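Putative deoxyribonuclease yjjV (Escherichia coli, PDB 1ZZM) is a TatD-type hydrolase that binds divalent metal ions and probably cleaves ester bonds, as a putative deoxyribonuclease. Local coordinates at residues M1-H9 / A241-T252; V170-G179 / I194-E205. All coordinates share one frame; numbering follows the deposited sequence.

Interaction 1: M1-H9 / A241-T252; sequences MICRFIDTH and ADEIAQALLNNT. With ZN (zinc ion), chain E; ZN (zinc ion), chain B.
A water bridges Thr252 OG1 and Ile6 O, donating to both, while Thr252 OG1 itself gives a 2.7 Å hydrogen bond to Leu248 O, one turn back in the helix. Thr252 N reaches the same carbonyl oxygen from the other face of its plane. With OG1 held beside the backbone N (chi1 -57°), Thr252 turns CG2 to the methyls of Ile6 and Thr8; its CG2 lies 3.7 Å from Thr8 CG2. A second water joins Arg4 O to Ala245 O. No direct hydrogen bond crosses the contact.

Leu249 packs on Met1, Ile6 and the carbonyl of Arg4. Its CD2 sits tightly on Ile6 CG1 at 3.5 Å, the two side chains crossing at about a right angle. Its CD1 meets Met1 CE tip to tip. At the exposed end, the extended Arg4 chain runs past Ala245 CB, and Arg4 NH2 makes a 3.0 Å salt bridge with Asp242 OD1 at the guanidinium edge.

The contact joins the first and last elements of the TatD TIM-type fold. His9 binds a zinc ion shared with His11, Glu97 and Asp207. Strand 5-7 pairs with strand 33-39, Thr8 and Thr252 touch strand 202-204, and helix 226-236 flanks Arg4 and Ala245.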
loop_
_atom_site.group_PDB
_atom_site.type_symbol
_atom_site.label_atom_id
_atom_site.label_comp_id
_atom_site.label_asym_id
_atom_site.label_seq_id
_atom_site.Cartn_x
_atom_site.Cartn_y
_atom_site.Cartn_z
ATOM N N MET A 1 1.840 -9.209 -22.036
ATOM C CA MET A 1 0.841 -9.894 -21.175
ATOM C C MET A 1 -0.348 -8.966 -20.913
ATOM O O MET A 1 -0.180 -7.731 -20.867
ATOM C CB MET A 1 1.478 -10.256 -19.826
ATOM C CG MET A 1 2.831 -10.906 -19.913
ATOM S SD MET A 1 3.368 -11.510 -18.284
ATOM C CE MET A 1 4.044 -10.023 -17.545
ATOM N N ILE A 2 -1.538 -9.550 -20.732
ATOM C CA ILE A 2 -2.740 -8.749 -20.466
ATOM C C ILE A 2 -2.587 -8.080 -19.104
ATOM O O ILE A 2 -2.852 -6.887 -18.969
ATOM C CB ILE A 2 -4.032 -9.609 -20.531
ATOM C CG1 ILE A 2 -4.338 -9.937 -22.002
ATOM C CG2 ILE A 2 -5.222 -8.849 -19.951
ATOM C CD1 ILE A 2 -5.646 -10.680 -22.226
ATOM N N CYS A 3 -2.137 -8.852 -18.114
ATOM C CA CYS A 3 -1.890 -8.324 -16.769
ATOM C C CYS A 3 -0.431 -7.854 -16.760
ATOM O O CYS A 3 0.502 -8.650 -16.597
ATOM C CB CYS A 3 -2.112 -9.396 -15.681
ATOM S SG CYS A 3 -1.621 -8.847 -13.992
ATOM N N ARG A 4 -0.239 -6.558 -16.954
ATOM C CA ARG A 4 1.096 -6.015 -16.956
ATOM C C ARG A 4 1.449 -5.273 -15.662
ATOM O O ARG A 4 2.625 -5.123 -15.365
ATOM C CB ARG A 4 1.282 -5.086 -18.155
ATOM C CG ARG A 4 2.771 -4.829 -18.489
ATOM C CD ARG A 4 2.977 -3.630 -19.414
ATOM N NE ARG A 4 4.369 -3.538 -19.873
ATOM C CZ ARG A 4 4.903 -2.460 -20.445
ATOM N NH1 ARG A 4 4.160 -1.372 -20.630
ATOM N NH2 ARG A 4 6.174 -2.467 -20.840
ATOM N N PHE A 5 0.437 -4.848 -14.893
ATOM C CA PHE A 5 0.638 -4.083 -13.642
ATOM C C PHE A 5 -0.213 -4.608 -12.475
ATOM O O PHE A 5 -1.298 -5.149 -12.688
ATOM C CB PHE A 5 0.187 -2.632 -13.827
ATOM C CG PHE A 5 0.766 -1.961 -15.017
ATOM C CD1 PHE A 5 2.136 -1.712 -15.092
ATOM C CD2 PHE A 5 -0.056 -1.581 -16.070
ATOM C CE1 PHE A 5 2.690 -1.087 -16.220
ATOM C CE2 PHE A 5 0.479 -0.957 -17.197
ATOM C CZ PHE A 5 1.854 -0.710 -17.271
ATOM N N ILE A 6 0.280 -4.417 -11.251
ATOM C CA ILE A 6 -0.453 -4.782 -10.047
ATOM C C ILE A 6 -0.542 -3.502 -9.222
ATOM O O ILE A 6 0.493 -2.929 -8.879
ATOM C CB ILE A 6 0.281 -5.834 -9.156
ATOM C CG1 ILE A 6 0.515 -7.132 -9.929
ATOM C CG2 ILE A 6 -0.589 -6.138 -7.907
ATOM C CD1 ILE A 6 -0.707 -7.853 -10.253
ATOM N N ASP A 7 -1.761 -3.018 -8.951
ATOM C CA ASP A 7 -1.895 -1.850 -8.089
ATOM C C ASP A 7 -1.824 -2.435 -6.682
ATOM O O ASP A 7 -2.801 -3.039 -6.197
ATOM C CB ASP A 7 -3.252 -1.158 -8.277
ATOM C CG ASP A 7 -3.375 0.139 -7.450
ATOM O OD1 ASP A 7 -2.526 0.402 -6.555
ATOM O OD2 ASP A 7 -4.321 0.909 -7.716
ATOM N N THR A 8 -0.684 -2.282 -6.018
ATOM C CA THR A 8 -0.553 -2.822 -4.663
ATOM C C THR A 8 -1.245 -2.037 -3.546
ATOM O O THR A 8 -1.091 -2.369 -2.370
ATOM C CB THR A 8 0.915 -2.992 -4.276
ATOM O OG1 THR A 8 1.563 -1.706 -4.287
ATOM C CG2 THR A 8 1.611 -3.933 -5.303
ATOM N N HIS A 9 -2.058 -1.035 -3.889
ATOM C CA HIS A 9 -2.698 -0.280 -2.806
ATOM C C HIS A 9 -3.875 0.523 -3.368
ATOM O O HIS A 9 -3.703 1.622 -3.875
ATOM C CB HIS A 9 -1.663 0.680 -2.198
ATOM C CG HIS A 9 -2.069 1.262 -0.878
ATOM N ND1 HIS A 9 -1.543 0.836 0.322
ATOM C CD2 HIS A 9 -2.940 2.259 -0.577
ATOM C CE1 HIS A 9 -2.072 1.542 1.307
ATOM N NE2 HIS A 9 -2.926 2.407 0.784
ATOM N N ALA A 241 11.568 0.018 -20.201
ATOM C CA ALA A 241 10.233 -0.182 -19.668
ATOM C C ALA A 241 9.876 -1.645 -19.428
ATOM O O ALA A 241 9.229 -1.961 -18.432
ATOM C CB ALA A 241 9.189 0.462 -20.594
ATOM N N ASP A 242 10.275 -2.549 -20.320
ATOM C CA ASP A 242 9.926 -3.941 -20.098
ATOM C C ASP A 242 10.636 -4.523 -18.885
ATOM O O ASP A 242 10.084 -5.376 -18.188
ATOM C CB ASP A 242 10.177 -4.767 -21.364
ATOM C CG ASP A 242 8.949 -4.801 -22.286
ATOM O OD1 ASP A 242 8.344 -3.730 -22.542
ATOM O OD2 ASP A 242 8.580 -5.902 -22.759
ATOM N N GLU A 243 11.844 -4.043 -18.602
ATOM C CA GLU A 243 12.562 -4.543 -17.443
ATOM C C GLU A 243 11.910 -3.990 -16.160
ATOM O O GLU A 243 11.811 -4.693 -15.139
ATOM C CB GLU A 243 14.019 -4.107 -17.483
ATOM C CG GLU A 243 14.874 -4.837 -16.463
ATOM C CD GLU A 243 16.157 -4.097 -16.154
ATOM O OE1 GLU A 243 16.795 -3.588 -17.095
ATOM O OE2 GLU A 243 16.524 -4.028 -14.962
ATOM N N ILE A 244 11.490 -2.731 -16.206
ATOM C CA ILE A 244 10.859 -2.119 -15.045
ATOM C C ILE A 244 9.522 -2.798 -14.756
ATOM O O ILE A 244 9.240 -3.167 -13.617
ATOM C CB ILE A 244 10.603 -0.596 -15.256
ATOM C CG1 ILE A 244 11.940 0.136 -15.469
ATOM C CG2 ILE A 244 9.837 -0.007 -14.020
ATOM C CD1 ILE A 244 11.745 1.607 -15.942
ATOM N N ALA A 245 8.702 -2.975 -15.785
ATOM C CA ALA A 245 7.400 -3.613 -15.590
ATOM C C ALA A 245 7.578 -4.994 -14.974
ATOM O O ALA A 245 6.852 -5.367 -14.051
ATOM C CB ALA A 245 6.673 -3.728 -16.910
ATOM N N GLN A 246 8.534 -5.772 -15.488
ATOM C CA GLN A 246 8.757 -7.112 -14.953
ATOM C C GLN A 246 9.262 -7.070 -13.514
ATOM O O GLN A 246 8.914 -7.926 -12.702
ATOM C CB GLN A 246 9.772 -7.911 -15.785
ATOM C CG GLN A 246 9.888 -9.349 -15.288
ATOM C CD GLN A 246 8.535 -10.069 -15.315
ATOM O OE1 GLN A 246 7.935 -10.271 -16.384
ATOM N NE2 GLN A 246 8.037 -10.437 -14.136
ATOM N N ALA A 247 10.065 -6.073 -13.186
ATOM C CA ALA A 247 10.573 -5.988 -11.825
ATOM C C ALA A 247 9.438 -5.701 -10.827
ATOM O O ALA A 247 9.346 -6.325 -9.761
ATOM C CB ALA A 247 11.619 -4.927 -11.743
ATOM N N LEU A 248 8.577 -4.748 -11.166
ATOM C CA LEU A 248 7.474 -4.413 -10.277
ATOM C C LEU A 248 6.633 -5.664 -10.041
ATOM O O LEU A 248 6.238 -5.926 -8.905
ATOM C CB LEU A 248 6.618 -3.300 -10.878
ATOM C CG LEU A 248 7.346 -1.965 -11.050
ATOM C CD1 LEU A 248 6.563 -1.102 -11.992
ATOM C CD2 LEU A 248 7.559 -1.288 -9.669
ATOM N N LEU A 249 6.370 -6.445 -11.094
ATOM C CA LEU A 249 5.586 -7.666 -10.917
ATOM C C LEU A 249 6.332 -8.644 -10.032
ATOM O O LEU A 249 5.749 -9.195 -9.113
ATOM C CB LEU A 249 5.232 -8.347 -12.263
ATOM C CG LEU A 249 4.222 -7.624 -13.171
ATOM C CD1 LEU A 249 4.122 -8.348 -14.499
ATOM C CD2 LEU A 249 2.828 -7.549 -12.505
ATOM N N ASN A 250 7.622 -8.845 -10.280
ATOM C CA ASN A 250 8.394 -9.797 -9.457
ATOM C C ASN A 250 8.494 -9.386 -7.977
ATOM O O ASN A 250 8.418 -10.222 -7.080
ATOM C CB ASN A 250 9.816 -9.957 -10.006
ATOM C CG ASN A 250 9.850 -10.672 -11.348
ATOM O OD1 ASN A 250 8.844 -11.227 -11.805
ATOM N ND2 ASN A 250 11.018 -10.668 -11.985
ATOM N N ASN A 251 8.683 -8.095 -7.757
ATOM C CA ASN A 251 8.792 -7.520 -6.423
ATOM C C ASN A 251 7.502 -7.760 -5.641
ATOM O O ASN A 251 7.532 -8.145 -4.451
ATOM C CB ASN A 251 9.050 -6.009 -6.539
ATOM C CG ASN A 251 10.415 -5.688 -7.150
ATOM O OD1 ASN A 251 11.256 -6.580 -7.346
ATOM N ND2 ASN A 251 10.649 -4.416 -7.434
ATOM N N THR A 252 6.374 -7.515 -6.312
ATOM C CA THR A 252 5.051 -7.702 -5.728
ATOM C C THR A 252 4.859 -9.183 -5.349
ATOM O O THR A 252 4.359 -9.514 -4.283
ATOM C CB THR A 252 3.977 -7.241 -6.739
ATOM O OG1 THR A 252 4.224 -5.871 -7.089
ATOM C CG2 THR A 252 2.546 -7.393 -6.153
HETATM ZN ZN ZN E . 1.099 -8.485 -23.990
HETATM ZN ZN ZN B . -4.223 3.696 1.790
HETATM O O HOH W 1 4.577 -4.070 -13.601
HETATM O O HOH W 2 3.302 -3.473 -8.378
HETATM O O HOH W 3 -3.957 5.447 2.770
HETATM O O HOH W 4 1.034 -6.207 -24.776
HETATM O O HOH W 5 -1.172 -9.520 -24.405
#

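Interaction 2: V170-G179 / I194-E205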
loop_
_atom_site.group_PDB
_atom_site.type_symbol
_atom_site.label_atom_id
_atom_site.label_comp_id
_atom_site.label_asym_id
_atom_site.label_seq_id
_atom_site.Cartn_x
_atom_site.Cartn_y
_atom_site.Cartn_z
ATOM N N VAL A 170 14.594 0.592 2.869
ATOM C CA VAL A 170 15.088 -0.459 1.976
ATOM C C VAL A 170 16.134 -1.319 2.706
ATOM O O VAL A 170 16.154 -2.555 2.562
ATOM C CB VAL A 170 15.708 0.179 0.699
ATOM C CG1 VAL A 170 16.379 -0.881 -0.179
ATOM C CG2 VAL A 170 14.604 0.860 -0.103
ATOM N N GLN A 171 16.980 -0.663 3.500
ATOM C CA GLN A 171 18.016 -1.380 4.239
ATOM C C GLN A 171 17.412 -2.244 5.355
ATOM O O GLN A 171 18.037 -3.211 5.796
ATOM C CB GLN A 171 19.086 -0.380 4.730
ATOM C CG GLN A 171 19.824 0.217 3.497
ATOM C CD GLN A 171 20.689 1.462 3.766
ATOM O OE1 GLN A 171 20.596 2.112 4.821
ATOM N NE2 GLN A 171 21.519 1.817 2.775
ATOM N N LEU A 172 16.187 -1.927 5.771
ATOM C CA LEU A 172 15.498 -2.752 6.771
ATOM C C LEU A 172 14.730 -3.886 6.058
ATOM O O LEU A 172 14.056 -4.696 6.704
ATOM C CB LEU A 172 14.530 -1.897 7.614
ATOM C CG LEU A 172 15.306 -0.992 8.569
ATOM C CD1 LEU A 172 14.330 -0.027 9.297
ATOM C CD2 LEU A 172 16.041 -1.881 9.562
ATOM N N GLY A 173 14.815 -3.912 4.724
ATOM C CA GLY A 173 14.168 -4.945 3.928
ATOM C C GLY A 173 12.775 -4.615 3.430
ATOM O O GLY A 173 12.075 -5.476 2.898
ATOM N N TYR A 174 12.371 -3.366 3.602
ATOM C CA TYR A 174 11.033 -2.935 3.171
ATOM C C TYR A 174 11.028 -2.427 1.743
ATOM O O TYR A 174 12.073 -1.983 1.221
ATOM C CB TYR A 174 10.511 -1.837 4.108
ATOM C CG TYR A 174 10.115 -2.423 5.444
ATOM C CD1 TYR A 174 8.788 -2.804 5.692
ATOM C CD2 TYR A 174 11.088 -2.747 6.387
ATOM C CE1 TYR A 174 8.452 -3.508 6.848
ATOM C CE2 TYR A 174 10.774 -3.448 7.530
ATOM C CZ TYR A 174 9.450 -3.830 7.749
ATOM O OH TYR A 174 9.142 -4.560 8.860
ATOM N N LYS A 175 9.863 -2.532 1.106
ATOM C CA LYS A 175 9.718 -2.026 -0.249
ATOM C C LYS A 175 9.165 -0.617 -0.169
ATOM O O LYS A 175 8.717 -0.174 0.895
ATOM C CB LYS A 175 8.787 -2.898 -1.053
ATOM C CG LYS A 175 9.491 -3.912 -1.916
ATOM C CD LYS A 175 10.127 -4.997 -1.148
ATOM C CE LYS A 175 10.329 -6.239 -2.056
ATOM N NZ LYS A 175 11.767 -6.485 -2.419
ATOM N N ILE A 176 9.162 0.060 -1.318
ATOM C CA ILE A 176 8.723 1.455 -1.421
ATOM C C ILE A 176 7.596 1.529 -2.465
ATOM O O ILE A 176 7.789 1.182 -3.634
ATOM C CB ILE A 176 9.911 2.383 -1.890
ATOM C CG1 ILE A 176 11.063 2.371 -0.875
ATOM C CG2 ILE A 176 9.429 3.832 -2.137
ATOM C CD1 ILE A 176 10.712 2.776 0.581
ATOM N N GLY A 177 6.426 2.023 -2.051
ATOM C CA GLY A 177 5.310 2.113 -2.972
ATOM C C GLY A 177 5.383 3.373 -3.817
ATOM O O GLY A 177 5.490 4.486 -3.301
ATOM N N VAL A 178 5.345 3.196 -5.125
ATOM C CA VAL A 178 5.448 4.312 -6.062
ATOM C C VAL A 178 4.066 4.609 -6.628
ATOM O O VAL A 178 3.492 3.779 -7.354
ATOM C CB VAL A 178 6.383 3.992 -7.264
ATOM C CG1 VAL A 178 6.538 5.233 -8.126
ATOM C CG2 VAL A 178 7.757 3.547 -6.782
ATOM N N GLY A 179 3.570 5.801 -6.308
ATOM C CA GLY A 179 2.265 6.240 -6.755
ATOM C C GLY A 179 2.293 7.643 -7.356
ATOM O O GLY A 179 3.354 8.138 -7.778
ATOM N N ILE A 194 13.148 8.093 -6.068
ATOM C CA ILE A 194 12.686 6.919 -6.794
ATOM C C ILE A 194 13.604 6.583 -7.967
ATOM O O ILE A 194 13.777 5.425 -8.326
ATOM C CB ILE A 194 11.241 7.137 -7.270
ATOM C CG1 ILE A 194 10.361 7.329 -6.050
ATOM C CG2 ILE A 194 10.743 5.953 -8.077
ATOM C CD1 ILE A 194 10.429 6.210 -5.013
ATOM N N ALA A 195 14.216 7.600 -8.556
ATOM C CA ALA A 195 15.142 7.352 -9.656
ATOM C C ALA A 195 16.394 6.626 -9.169
ATOM O O ALA A 195 17.037 5.918 -9.933
ATOM C CB ALA A 195 15.544 8.688 -10.310
ATOM N N LYS A 196 16.737 6.773 -7.903
ATOM C CA LYS A 196 17.957 6.156 -7.389
ATOM C C LYS A 196 17.835 4.821 -6.664
ATOM O O LYS A 196 18.820 4.080 -6.563
ATOM C CB LYS A 196 18.676 7.131 -6.470
ATOM C CG LYS A 196 18.904 8.491 -7.092
ATOM C CD LYS A 196 19.460 9.465 -6.066
ATOM C CE LYS A 196 19.465 10.894 -6.608
ATOM N NZ LYS A 196 19.945 11.860 -5.580
ATOM N N LEU A 197 16.657 4.515 -6.141
ATOM C CA LEU A 197 16.505 3.252 -5.410
ATOM C C LEU A 197 16.698 2.032 -6.305
ATOM O O LEU A 197 16.503 2.103 -7.514
ATOM C CB LEU A 197 15.114 3.188 -4.757
ATOM C CG LEU A 197 14.783 4.296 -3.716
ATOM C CD1 LEU A 197 13.295 4.197 -3.262
ATOM C CD2 LEU A 197 15.719 4.153 -2.508
ATOM N N PRO A 198 17.099 0.893 -5.710
ATOM C CA PRO A 198 17.309 -0.375 -6.431
ATOM C C PRO A 198 15.956 -0.753 -7.029
ATOM O O PRO A 198 14.923 -0.643 -6.354
ATOM C CB PRO A 198 17.659 -1.362 -5.337
ATOM C CG PRO A 198 18.291 -0.492 -4.251
ATOM C CD PRO A 198 17.475 0.791 -4.291
ATOM N N LEU A 199 15.953 -1.217 -8.267
ATOM C CA LEU A 199 14.694 -1.591 -8.898
ATOM C C LEU A 199 13.901 -2.652 -8.111
ATOM O O LEU A 199 12.669 -2.679 -8.168
ATOM C CB LEU A 199 14.960 -2.124 -10.306
ATOM C CG LEU A 199 13.762 -2.214 -11.253
ATOM C CD1 LEU A 199 12.999 -0.867 -11.253
ATOM C CD2 LEU A 199 14.272 -2.512 -12.679
ATOM N N ALA A 200 14.607 -3.530 -7.402
ATOM C CA ALA A 200 13.949 -4.593 -6.654
ATOM C C ALA A 200 13.225 -4.060 -5.452
ATOM O O ALA A 200 12.476 -4.795 -4.816
ATOM C CB ALA A 200 14.967 -5.650 -6.209
ATOM N N SER A 201 13.415 -2.779 -5.121
ATOM C CA SER A 201 12.722 -2.287 -3.934
ATOM C C SER A 201 11.375 -1.595 -4.211
ATOM O O SER A 201 10.659 -1.249 -3.275
ATOM C CB SER A 201 13.608 -1.298 -3.187
ATOM O OG SER A 201 13.587 -0.042 -3.815
ATOM N N LEU A 202 11.034 -1.427 -5.478
ATOM C CA LEU A 202 9.821 -0.706 -5.869
ATOM C C LEU A 202 8.537 -1.508 -6.126
ATOM O O LEU A 202 8.576 -2.595 -6.679
ATOM C CB LEU A 202 10.110 0.102 -7.137
ATOM C CG LEU A 202 11.375 0.969 -7.122
ATOM C CD1 LEU A 202 11.458 1.764 -8.435
ATOM C CD2 LEU A 202 11.363 1.910 -5.910
ATOM N N LEU A 203 7.405 -0.953 -5.685
ATOM C CA LEU A 203 6.107 -1.557 -5.968
ATOM C C LEU A 203 5.287 -0.437 -6.610
ATOM O O LEU A 203 5.529 0.757 -6.344
ATOM C CB LEU A 203 5.375 -2.022 -4.702
ATOM C CG LEU A 203 6.009 -3.202 -3.974
ATOM C CD1 LEU A 203 5.064 -3.614 -2.817
ATOM C CD2 LEU A 203 6.202 -4.348 -4.902
ATOM N N LEU A 204 4.314 -0.818 -7.425
ATOM C CA LEU A 204 3.458 0.170 -8.094
ATOM C C LEU A 204 2.112 0.284 -7.356
ATOM O O LEU A 204 1.601 -0.695 -6.844
ATOM C CB LEU A 204 3.205 -0.270 -9.536
ATOM C CG LEU A 204 2.587 0.759 -10.475
ATOM C CD1 LEU A 204 3.625 1.876 -10.737
ATOM C CD2 LEU A 204 2.242 0.064 -11.807
ATOM N N GLU A 205 1.537 1.477 -7.298
ATOM C CA GLU A 205 0.252 1.636 -6.605
ATOM C C GLU A 205 -0.397 2.927 -7.022
ATOM O O GLU A 205 0.206 3.710 -7.765
ATOM C CB GLU A 205 0.442 1.728 -5.090
ATOM C CG GLU A 205 1.114 3.048 -4.699
ATOM C CD GLU A 205 1.249 3.246 -3.207
ATOM O OE1 GLU A 205 2.028 2.517 -2.577
ATOM O OE2 GLU A 205 0.581 4.143 -2.661
#
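Val178 holds CG1 anti to its backbone N (chi1 -175°), which leaves CG2 beside that N and directed at Ile194. The two CG2 methyls meet tip to tip at 4.0 Å. Ile176 has CG1 beside its own N (chi1 -62°); CG1 touches Leu197 CD1 at 3.7 Å, and CG2 touches Ile194 CD1. Leu202 CD2 joins the same apolar face, near Val178 CG2.

The strands run parallel in register, Ile176 beside Leu202 and Val178 beside Leu204. Ile176 N donates to Ser201 O (2.8 Å), Leu203 N to Ile176 O, Val178 N to Leu203 O (2.7 Å) and Glu205 N to Val178 O. Lys175 bends over Ser201 O, and its NZ bonds to Ala200 O at 3.0 Å. Ser201 OG turns back to Pro198 O, while Val170 CG2 packs on Ser201 CB.

This is a beta-alpha-beta crossover of the TIM-type barrel. Ile194 and Leu197 cover Ile176 and Val178, and helix 226-236 packs beside them. On the other face, Gly177 leaves room for Glu205, whose OE1 lies 3.3 Å from Gly177 CA. Glu205 OE2 accepts from His157 ND1, so this buried carboxylate is a second-shell group that orients a metal ligand and would probably make its imidazole a stronger donor to the metal.

How the interactions relate
Interaction 2 is the more buried contact, and it unites strands that are neighbours in one sheet. Interaction 1 is partly exposed and brings the chain's two ends together, strand against helix. Their chemistry follows: direct backbone bonds join 170-179 to 194-205, whereas 1-9 and 241-252 rely on waters, methyl packing and a surface salt bridge. The two contacts touch. Thr8 OG1 hydrogen-bonds Leu204 O, and Asn251 ND2 hydrogen-bonds Leu199 O, so the turn after strand 5-7 and helix 241-256 both bond to the 194-205 segment. Both approach the metal centre, interaction 1 through the zinc ligand His9 and interaction 2 through Glu205 behind His157.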